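PDB 4ZEJ: metallo-beta-lactamase from Pseudomonas stutzeri, which probably hydrolyses beta-lactam antibiotics to substituted beta-amino acids, using zinc ions bound in its active site. Local coordinates for residues E79-G84 with P197-I202; E68-V73 with T123-L128; T57-I62 with K86-Q91. One frame throughout, in Å; residues are numbered along the deposited sequence.

Interaction 1 (E79-G84 with P197-I202). With ZN (zinc ion), chain C.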
loop_
_atom_site.group_PDB
_atom_site.type_symbol
_atom_site.label_atom_id
_atom_site.label_comp_id
_atom_site.label_asym_id
_atom_site.label_seq_id
_atom_site.Cartn_x
_atom_site.Cartn_y
_atom_site.Cartn_z
ATOM N N GLU A 79 10.790 1.191 0.693
ATOM C CA GLU A 79 10.763 1.498 2.130
ATOM C C GLU A 79 9.493 2.178 2.635
ATOM O O GLU A 79 9.095 1.958 3.792
ATOM C CB GLU A 79 11.980 2.344 2.522
ATOM C CG GLU A 79 13.283 1.563 2.483
ATOM C CD GLU A 79 14.503 2.388 2.869
ATOM O OE1 GLU A 79 14.365 3.392 3.618
ATOM O OE2 GLU A 79 15.619 2.020 2.438
ATOM N N ASP A 80 8.841 2.978 1.789
ATOM C CA ASP A 80 7.570 3.595 2.192
ATOM C C ASP A 80 6.440 2.572 2.407
ATOM O O ASP A 80 5.437 2.908 3.014
ATOM C CB ASP A 80 7.123 4.726 1.244
ATOM C CG ASP A 80 6.834 4.261 -0.164
ATOM O OD1 ASP A 80 7.618 3.482 -0.706
ATOM O OD2 ASP A 80 5.841 4.699 -0.756
ATOM N N ARG A 81 6.607 1.336 1.926
ATOM C CA ARG A 81 5.645 0.245 2.152
ATOM C C ARG A 81 6.069 -0.791 3.213
ATOM O O ARG A 81 5.221 -1.509 3.751
ATOM C CB ARG A 81 5.454 -0.537 0.849
ATOM C CG ARG A 81 5.180 0.238 -0.426
ATOM C CD ARG A 81 3.814 0.894 -0.424
ATOM N NE ARG A 81 3.897 2.307 -0.131
ATOM C CZ ARG A 81 2.890 3.085 0.259
ATOM N NH1 ARG A 81 1.651 2.617 0.466
ATOM N NH2 ARG A 81 3.139 4.367 0.458
ATOM N N THR A 82 7.373 -0.919 3.426
ATOM C CA THR A 82 7.990 -2.031 4.148
ATOM C C THR A 82 8.896 -1.624 5.319
ATOM O O THR A 82 9.392 -2.503 6.013
ATOM C CB THR A 82 8.862 -2.876 3.191
ATOM O OG1 THR A 82 9.884 -2.045 2.622
ATOM C CG2 THR A 82 8.024 -3.523 2.114
ATOM N N ALA A 83 9.094 -0.327 5.566
ATOM C CA ALA A 83 10.030 0.136 6.617
ATOM C C ALA A 83 9.814 -0.542 7.977
ATOM O O ALA A 83 10.775 -0.831 8.689
ATOM C CB ALA A 83 9.957 1.657 6.788
ATOM N N GLY A 84 8.562 -0.775 8.338
ATOM C CA GLY A 84 8.216 -1.368 9.634
ATOM C C GLY A 84 8.180 -2.881 9.727
ATOM O O GLY A 84 7.855 -3.416 10.794
ATOM N N PRO A 197 -4.505 6.177 -3.214
ATOM C CA PRO A 197 -3.140 6.131 -3.751
ATOM C C PRO A 197 -2.110 5.960 -2.630
ATOM O O PRO A 197 -2.399 6.227 -1.468
ATOM C CB PRO A 197 -2.988 7.510 -4.407
ATOM C CG PRO A 197 -3.788 8.405 -3.530
ATOM C CD PRO A 197 -4.961 7.573 -3.054
ATOM N N GLY A 198 -0.903 5.529 -3.000
ATOM C CA GLY A 198 0.208 5.427 -2.074
ATOM C C GLY A 198 0.623 6.781 -1.517
ATOM O O GLY A 198 1.110 6.866 -0.406
ATOM N N HIS A 199 0.431 7.836 -2.306
ATOM C CA HIS A 199 0.802 9.196 -1.921
ATOM C C HIS A 199 -0.265 10.167 -2.378
ATOM O O HIS A 199 -0.718 10.087 -3.508
ATOM C CB HIS A 199 2.122 9.578 -2.585
ATOM C CG HIS A 199 3.231 8.625 -2.303
ATOM N ND1 HIS A 199 3.963 8.663 -1.138
ATOM C CD2 HIS A 199 3.709 7.578 -3.015
ATOM C CE1 HIS A 199 4.858 7.696 -1.148
ATOM N NE2 HIS A 199 4.730 7.028 -2.284
ATOM N N GLY A 200 -0.684 11.071 -1.495
ATOM C CA GLY A 200 -1.655 12.089 -1.849
ATOM C C GLY A 200 -3.105 11.788 -1.499
ATOM O O GLY A 200 -3.421 10.886 -0.724
ATOM N N LYS A 201 -3.991 12.576 -2.093
ATOM C CA LYS A 201 -5.385 12.638 -1.704
ATOM C C LYS A 201 -6.196 11.437 -2.220
ATOM O O LYS A 201 -6.020 11.009 -3.365
ATOM C CB LYS A 201 -5.983 13.933 -2.260
ATOM C CG LYS A 201 -7.352 14.265 -1.723
ATOM C CD LYS A 201 -7.811 15.614 -2.241
ATOM C CE LYS A 201 -9.269 15.846 -1.924
ATOM N NZ LYS A 201 -9.612 17.299 -1.922
ATOM N N ILE A 202 -7.095 10.909 -1.395
ATOM C CA ILE A 202 -7.956 9.801 -1.859
ATOM C C ILE A 202 -9.028 10.324 -2.817
ATOM O O ILE A 202 -9.326 11.518 -2.851
ATOM C CB ILE A 202 -8.595 8.994 -0.700
ATOM C CG1 ILE A 202 -9.722 9.749 -0.010
ATOM C CG2 ILE A 202 -7.515 8.542 0.275
ATOM C CD1 ILE A 202 -10.438 8.914 1.042
HETATM ZN ZN ZN C . 5.334 5.004 -2.701
#

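Interaction 2 (E68-V73 with T123-L128)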
loop_
_atom_site.group_PDB
_atom_site.type_symbol
_atom_site.label_atom_id
_atom_site.label_comp_id
_atom_site.label_asym_id
_atom_site.label_seq_id
_atom_site.Cartn_x
_atom_site.Cartn_y
_atom_site.Cartn_z
ATOM N N GLU A 68 -7.570 -6.850 17.872
ATOM C CA GLU A 68 -6.604 -7.922 17.695
ATOM C C GLU A 68 -5.873 -7.760 16.365
ATOM O O GLU A 68 -6.499 -7.825 15.309
ATOM C CB GLU A 68 -7.304 -9.277 17.718
ATOM C CG GLU A 68 -6.351 -10.428 17.940
ATOM C CD GLU A 68 -5.503 -10.215 19.176
ATOM O OE1 GLU A 68 -6.082 -10.028 20.275
ATOM O OE2 GLU A 68 -4.259 -10.202 19.040
ATOM N N LEU A 69 -4.559 -7.572 16.420
ATOM C CA LEU A 69 -3.788 -7.262 15.215
ATOM C C LEU A 69 -3.367 -8.551 14.542
ATOM O O LEU A 69 -2.504 -9.259 15.044
ATOM C CB LEU A 69 -2.573 -6.401 15.546
ATOM C CG LEU A 69 -1.672 -5.989 14.380
ATOM C CD1 LEU A 69 -2.450 -5.297 13.261
ATOM C CD2 LEU A 69 -0.572 -5.088 14.919
ATOM N N LEU A 70 -3.991 -8.849 13.411
ATOM C CA LEU A 70 -3.721 -10.079 12.670
ATOM C C LEU A 70 -2.476 -10.005 11.776
ATOM O O LEU A 70 -1.996 -11.043 11.306
ATOM C CB LEU A 70 -4.940 -10.457 11.830
ATOM C CG LEU A 70 -6.218 -10.784 12.606
ATOM C CD1 LEU A 70 -7.310 -11.187 11.625
ATOM C CD2 LEU A 70 -5.974 -11.879 13.627
ATOM N N GLY A 71 -1.957 -8.807 11.536
ATOM C CA GLY A 71 -0.727 -8.654 10.768
ATOM C C GLY A 71 -0.743 -7.491 9.798
ATOM O O GLY A 71 -1.620 -6.632 9.864
ATOM N N SER A 72 0.265 -7.470 8.923
ATOM C CA SER A 72 0.424 -6.442 7.897
ATOM C C SER A 72 0.679 -7.079 6.540
ATOM O O SER A 72 1.222 -8.181 6.466
ATOM C CB SER A 72 1.597 -5.522 8.227
ATOM O OG SER A 72 2.844 -6.199 8.082
ATOM N N VAL A 73 0.306 -6.373 5.475
ATOM C CA VAL A 73 0.730 -6.734 4.114
ATOM C C VAL A 73 1.358 -5.509 3.471
ATOM O O VAL A 73 0.890 -4.391 3.710
ATOM C CB VAL A 73 -0.426 -7.278 3.245
ATOM C CG1 VAL A 73 -1.502 -6.218 2.970
ATOM C CG2 VAL A 73 0.104 -7.830 1.931
ATOM N N THR A 123 -5.853 -14.153 -0.908
ATOM C CA THR A 123 -6.905 -13.771 0.003
ATOM C C THR A 123 -6.349 -13.782 1.433
ATOM O O THR A 123 -5.685 -14.741 1.840
ATOM C CB THR A 123 -8.077 -14.761 -0.151
ATOM O OG1 THR A 123 -8.738 -14.493 -1.391
ATOM C CG2 THR A 123 -9.078 -14.635 0.964
ATOM N N LEU A 124 -6.632 -12.723 2.186
ATOM C CA LEU A 124 -6.239 -12.615 3.594
ATOM C C LEU A 124 -7.469 -12.443 4.464
ATOM O O LEU A 124 -8.489 -11.921 4.012
ATOM C CB LEU A 124 -5.311 -11.412 3.797
ATOM C CG LEU A 124 -3.858 -11.562 3.362
ATOM C CD1 LEU A 124 -3.210 -10.189 3.265
ATOM C CD2 LEU A 124 -3.105 -12.455 4.336
ATOM N N VAL A 125 -7.361 -12.874 5.715
ATOM C CA VAL A 125 -8.424 -12.707 6.707
ATOM C C VAL A 125 -9.794 -13.201 6.183
ATOM O O VAL A 125 -10.778 -12.454 6.173
ATOM C CB VAL A 125 -8.506 -11.238 7.214
ATOM C CG1 VAL A 125 -9.250 -11.164 8.549
ATOM C CG2 VAL A 125 -7.116 -10.634 7.373
ATOM N N ASP A 126 -9.826 -14.452 5.718
ATOM C CA ASP A 126 -11.072 -15.141 5.326
ATOM C C ASP A 126 -11.904 -14.336 4.316
ATOM O O ASP A 126 -13.105 -14.133 4.499
ATOM C CB ASP A 126 -11.919 -15.464 6.567
ATOM C CG ASP A 126 -11.214 -16.404 7.538
ATOM O OD1 ASP A 126 -11.244 -17.633 7.311
ATOM O OD2 ASP A 126 -10.651 -15.912 8.540
ATOM N N GLY A 127 -11.242 -13.832 3.280
ATOM C CA GLY A 127 -11.919 -13.100 2.201
ATOM C C GLY A 127 -12.081 -11.595 2.384
ATOM O O GLY A 127 -12.509 -10.914 1.456
ATOM N N LEU A 128 -11.742 -11.066 3.560
ATOM C CA LEU A 128 -11.897 -9.632 3.849
ATOM C C LEU A 128 -10.966 -8.783 2.984
ATOM O O LEU A 128 -11.318 -7.675 2.579
ATOM C CB LEU A 128 -11.592 -9.363 5.327
ATOM C CG LEU A 128 -11.644 -7.929 5.860
ATOM C CD1 LEU A 128 -13.067 -7.421 5.911
ATOM C CD2 LEU A 128 -11.006 -7.843 7.235
#

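Interaction 3 (T57-I62 with K86-Q91)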
loop_
_atom_site.group_PDB
_atom_site.type_symbol
_atom_site.label_atom_id
_atom_site.label_comp_id
_atom_site.label_asym_id
_atom_site.label_seq_id
_atom_site.Cartn_x
_atom_site.Cartn_y
_atom_site.Cartn_z
ATOM N N THR A 57 3.879 3.625 16.940
ATOM C CA THR A 57 2.708 4.456 17.233
ATOM C C THR A 57 1.407 3.840 16.717
ATOM O O THR A 57 0.424 3.761 17.454
ATOM C CB THR A 57 2.875 5.865 16.665
ATOM O OG1 THR A 57 4.059 6.437 17.231
ATOM C CG2 THR A 57 1.677 6.747 17.012
ATOM N N LEU A 58 1.431 3.393 15.463
ATOM C CA LEU A 58 0.297 2.756 14.831
ATOM C C LEU A 58 -0.142 1.492 15.575
ATOM O O LEU A 58 -1.340 1.309 15.843
ATOM C CB LEU A 58 0.641 2.395 13.383
ATOM C CG LEU A 58 -0.460 1.696 12.579
ATOM C CD1 LEU A 58 -1.635 2.646 12.410
ATOM C CD2 LEU A 58 0.059 1.195 11.236
ATOM N N VAL A 59 0.818 0.629 15.895
ATOM C CA VAL A 59 0.518 -0.628 16.610
ATOM C C VAL A 59 -0.047 -0.339 18.015
ATOM O O VAL A 59 -1.009 -0.986 18.461
ATOM C CB VAL A 59 1.757 -1.557 16.643
ATOM C CG1 VAL A 59 1.538 -2.765 17.538
ATOM C CG2 VAL A 59 2.105 -2.032 15.231
ATOM N N HIS A 60 0.525 0.645 18.699
ATOM C CA HIS A 60 0.012 1.069 20.002
ATOM C C HIS A 60 -1.425 1.561 19.921
ATOM O O HIS A 60 -2.219 1.269 20.806
ATOM C CB HIS A 60 0.902 2.156 20.617
ATOM C CG HIS A 60 2.180 1.635 21.178
ATOM N ND1 HIS A 60 2.880 2.286 22.171
ATOM C CD2 HIS A 60 2.859 0.490 20.929
ATOM C CE1 HIS A 60 3.944 1.574 22.492
ATOM N NE2 HIS A 60 3.957 0.486 21.745
ATOM N N TRP A 61 -1.753 2.306 18.865
ATOM C CA TRP A 61 -3.112 2.798 18.666
ATOM C C TRP A 61 -4.101 1.641 18.477
ATOM O O TRP A 61 -5.187 1.647 19.073
ATOM C CB TRP A 61 -3.171 3.779 17.484
ATOM C CG TRP A 61 -4.560 4.312 17.160
ATOM C CD1 TRP A 61 -5.155 5.424 17.678
ATOM C CD2 TRP A 61 -5.494 3.757 16.225
ATOM N NE1 TRP A 61 -6.406 5.590 17.135
ATOM C CE2 TRP A 61 -6.640 4.581 16.239
ATOM C CE3 TRP A 61 -5.484 2.628 15.394
ATOM C CZ2 TRP A 61 -7.766 4.316 15.449
ATOM C CZ3 TRP A 61 -6.606 2.363 14.605
ATOM C CH2 TRP A 61 -7.730 3.210 14.636
ATOM N N ILE A 62 -3.710 0.655 17.672
ATOM C CA ILE A 62 -4.544 -0.517 17.395
ATOM C C ILE A 62 -4.852 -1.273 18.702
ATOM O O ILE A 62 -6.014 -1.617 18.982
ATOM C CB ILE A 62 -3.863 -1.443 16.351
ATOM C CG1 ILE A 62 -3.867 -0.764 14.977
ATOM C CG2 ILE A 62 -4.573 -2.788 16.233
ATOM C CD1 ILE A 62 -2.983 -1.421 13.942
ATOM N N LYS A 86 10.602 -5.179 9.850
ATOM C CA LYS A 86 11.534 -5.689 10.868
ATOM C C LYS A 86 10.976 -5.490 12.282
ATOM O O LYS A 86 10.978 -6.432 13.099
ATOM C CB LYS A 86 12.906 -5.031 10.718
ATOM C CG LYS A 86 13.901 -5.430 11.783
ATOM C CD LYS A 86 15.281 -4.926 11.438
ATOM C CE LYS A 86 16.240 -5.159 12.584
ATOM N NZ LYS A 86 16.387 -6.603 12.906
ATOM N N TRP A 87 10.484 -4.278 12.557
ATOM C CA TRP A 87 9.864 -3.961 13.851
ATOM C C TRP A 87 8.714 -4.912 14.153
ATOM O O TRP A 87 8.639 -5.459 15.258
ATOM C CB TRP A 87 9.385 -2.508 13.907
ATOM C CG TRP A 87 9.048 -2.029 15.297
ATOM C CD1 TRP A 87 9.860 -1.323 16.143
ATOM C CD2 TRP A 87 7.813 -2.230 16.005
ATOM N NE1 TRP A 87 9.206 -1.074 17.329
ATOM C CE2 TRP A 87 7.948 -1.611 17.267
ATOM C CE3 TRP A 87 6.604 -2.866 15.692
ATOM C CZ2 TRP A 87 6.929 -1.616 18.211
ATOM C CZ3 TRP A 87 5.590 -2.869 16.632
ATOM C CH2 TRP A 87 5.758 -2.249 17.876
ATOM N N LEU A 88 7.843 -5.128 13.166
ATOM C CA LEU A 88 6.704 -6.043 13.331
ATOM C C LEU A 88 7.179 -7.471 13.590
ATOM O O LEU A 88 6.685 -8.126 14.526
ATOM C CB LEU A 88 5.770 -5.985 12.109
ATOM C CG LEU A 88 5.038 -4.645 11.927
ATOM C CD1 LEU A 88 4.401 -4.531 10.549
ATOM C CD2 LEU A 88 3.980 -4.397 12.986
ATOM N N ASN A 89 8.139 -7.941 12.784
ATOM C CA ASN A 89 8.735 -9.273 12.983
ATOM C C ASN A 89 9.272 -9.451 14.399
ATOM O O ASN A 89 8.978 -10.459 15.059
ATOM C CB ASN A 89 9.854 -9.565 11.962
ATOM C CG ASN A 89 9.340 -9.736 10.535
ATOM O OD1 ASN A 89 8.146 -9.937 10.303
ATOM N ND2 ASN A 89 10.250 -9.643 9.562
ATOM N N ASP A 90 10.035 -8.464 14.872
ATOM C CA ASP A 90 10.649 -8.507 16.212
ATOM C C ASP A 90 9.632 -8.500 17.359
ATOM O O ASP A 90 9.901 -9.036 18.437
ATOM C CB ASP A 90 11.653 -7.351 16.393
ATOM C CG ASP A 90 12.900 -7.499 15.525
ATOM O OD1 ASP A 90 13.166 -8.594 14.996
ATOM O OD2 ASP A 90 13.631 -6.505 15.374
ATOM N N GLN A 91 8.463 -7.914 17.115
ATOM C CA GLN A 91 7.369 -7.890 18.092
ATOM C C GLN A 91 6.371 -9.059 17.904
ATOM O O GLN A 91 5.321 -9.086 18.554
ATOM C CB GLN A 91 6.669 -6.513 18.027
ATOM C CG GLN A 91 7.180 -5.473 19.026
ATOM C CD GLN A 91 8.690 -5.317 19.064
ATOM O OE1 GLN A 91 9.326 -5.719 20.029
ATOM N NE2 GLN A 91 9.266 -4.717 18.026
#

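Interaction 1 (E79-G84 with P197-I202)
D80 and H199 face each other across a zinc ion, each giving one atom to it: D80 OD2 lies 2.0 Å from the metal and H199 NE2 2.2 Å. The two side chains run at about a right angle to each other, yet the carboxylate and imidazole planes are nearly parallel, 12° apart. OD2 sits at the edge of the ring, 3.0 Å from H199 NE2. That closeness is imposed by the shared metal and is no hydrogen bond. D80 OD1 stays 3.4 Å from the zinc, so the carboxylate binds through a single oxygen, and C157 adds its sulfur to the same ion. An aspartate suits this place because its short, anionic arm reaches the metal from helix 79-82 with little freedom; CG tucked between the backbone N and carbonyl carbon (chi1 64°) aims it there. With H76 and H78, D80 belongs to the His-X-His-X-Asp signature of the metallo-beta-lactamase fold, whose zinc site lies at the edge of its two facing sheets. R81, next in sequence, folds its chain back at chi2 and chi3 so that the guanidinium returns to its neighbour. R81 NH2 makes a salt bridge to D80 OD2 at 3.0 Å, approaching from above the carboxylate plane, while NE adds a weak bond to the same oxygen. This second-shell grip probably steadies the ligand. NH2 also reaches G198 O at 3.3 Å, a weak, bent bond, and G198, lacking a side chain, leaves room for the guanidinium beside the loop. R81 NH1 is itself held by a salt bridge to D47, whereas H199 is fixed in rotation by the hydrogen bond from ND1 to S31 O.

Interaction 2 (E68-V73 with T123-L128)
V73 and L124 meet where the two beta sheets of the metallo-beta-lactamase alpha-beta/beta-alpha sandwich lie against each other. Strand 68-73 is an inner strand of the larger sheet and strand 121-124 an outermost strand of the smaller one, and no hydrogen bond joins the two segments. The inner half of the contact is thoroughly buried. L124 sends its CD1 branch to CB of V73, 4.0 Å away, and its side chain also rests on F44 and Y96, a setting that suits a leucine. V73, a beta-branched residue at home in a strand, offers its branch point rather than a methyl group.

The outer half is partly open to solvent and involves L70 and V125, which lies just past the end of the strand. L70 and V73 both point toward 123-128 although they are three residues apart, a spacing that would put them on opposite faces of a regular strand; the chain breaks its extended course between them, at L70 (psi -14°) and G71. The positive phi of G71, 139°, is one that a residue with a side chain would find hard to adopt. S72, in turn, points away from 123-128. On the other side, V125 opens a type I' turn, closed by the bond from L128 N to V125 O at 3.1 Å, and G127 fits its positive phi. D126 is an exposed residue of this turn. V125 also leans on F44, as L124 does. Although this is the more open side, its methyls come close: with V125 CG1 anti to the backbone N (chi1 -160°), it stands 3.6 Å from L70 CD1.

Interaction 3 (T57-I62 with K86-Q91)
V59 touches two side chains of the neighbouring helix chiefly through its methyl CG2, which meets CZ3 of W87 at 3.8 Å and CD2 of L88, also at 3.8 Å. These are apolar contacts, and no hydrogen bond crosses between the segments. V59 and W87 reach toward each other from opposite directions, and the methyl meets the six-membered part of the indole obliquely at its far corner. W87 gets there because CG is anti to the backbone N (chi1 -166°), which sends the large ring out toward helix 52-64, where it also lies on D52, T55 and E56. L88 comes in at a slant and touches V59 with the end of one branch alone. A short valine lets the backbones come close, V59 CA and L88 CA being 8.9 Å apart, while the long tryptophan reaches across to the other helix.

Both helices are the connecting pieces of beta-alpha-beta crossovers. Helix 52-64 joins strands 42-46 and 68-73, helix 85-90 lies on the path from 68-73 to 95-98, and all three strands run parallel in the larger sheet. The helices thus sit side by side on one face of it, with I93 tucked against both V59 and L88.

The polar interactions nearby do not cross between the segments. Where the helix ends, Q91 folds back over the indole, with its NE2 3.4 Å above the ring plane and over the ring centre, and gives a weak hydrogen bond to W87 O at 2.9 Å. The same carbonyl accepts Q91 N, so it holds two donors at the helix end. K86 NZ forms a long salt bridge with D90 OD2 at 3.7 Å, one turn along the exposed side. Outside both segments, N89 binds T95 OG1 through OD1 and P112 O through ND2.

From the N terminus, the chain passes 57-62, 68-73 and 79-84 before the first loop closes, when 86-91 returns to 57-62 in interaction 3. Interaction 2 closes at 123-128 and interaction 1 last, at 197-202. Every pair crosses and none nests: 68-73 and 79-84 both start inside the first loop and find their partners beyond it, and 79-84 also lies between 68-73 and 123-128 while its partner comes later. Interaction 3 joins two helices on the larger sheet, interaction 2 joins that sheet to the smaller one, and interaction 1 spans the metal site. Interactions 2 and 3 touch directly, S72 OG lying 3.4 Å from L88 CD1; 79-84 leads straight toward 86-91 in sequence.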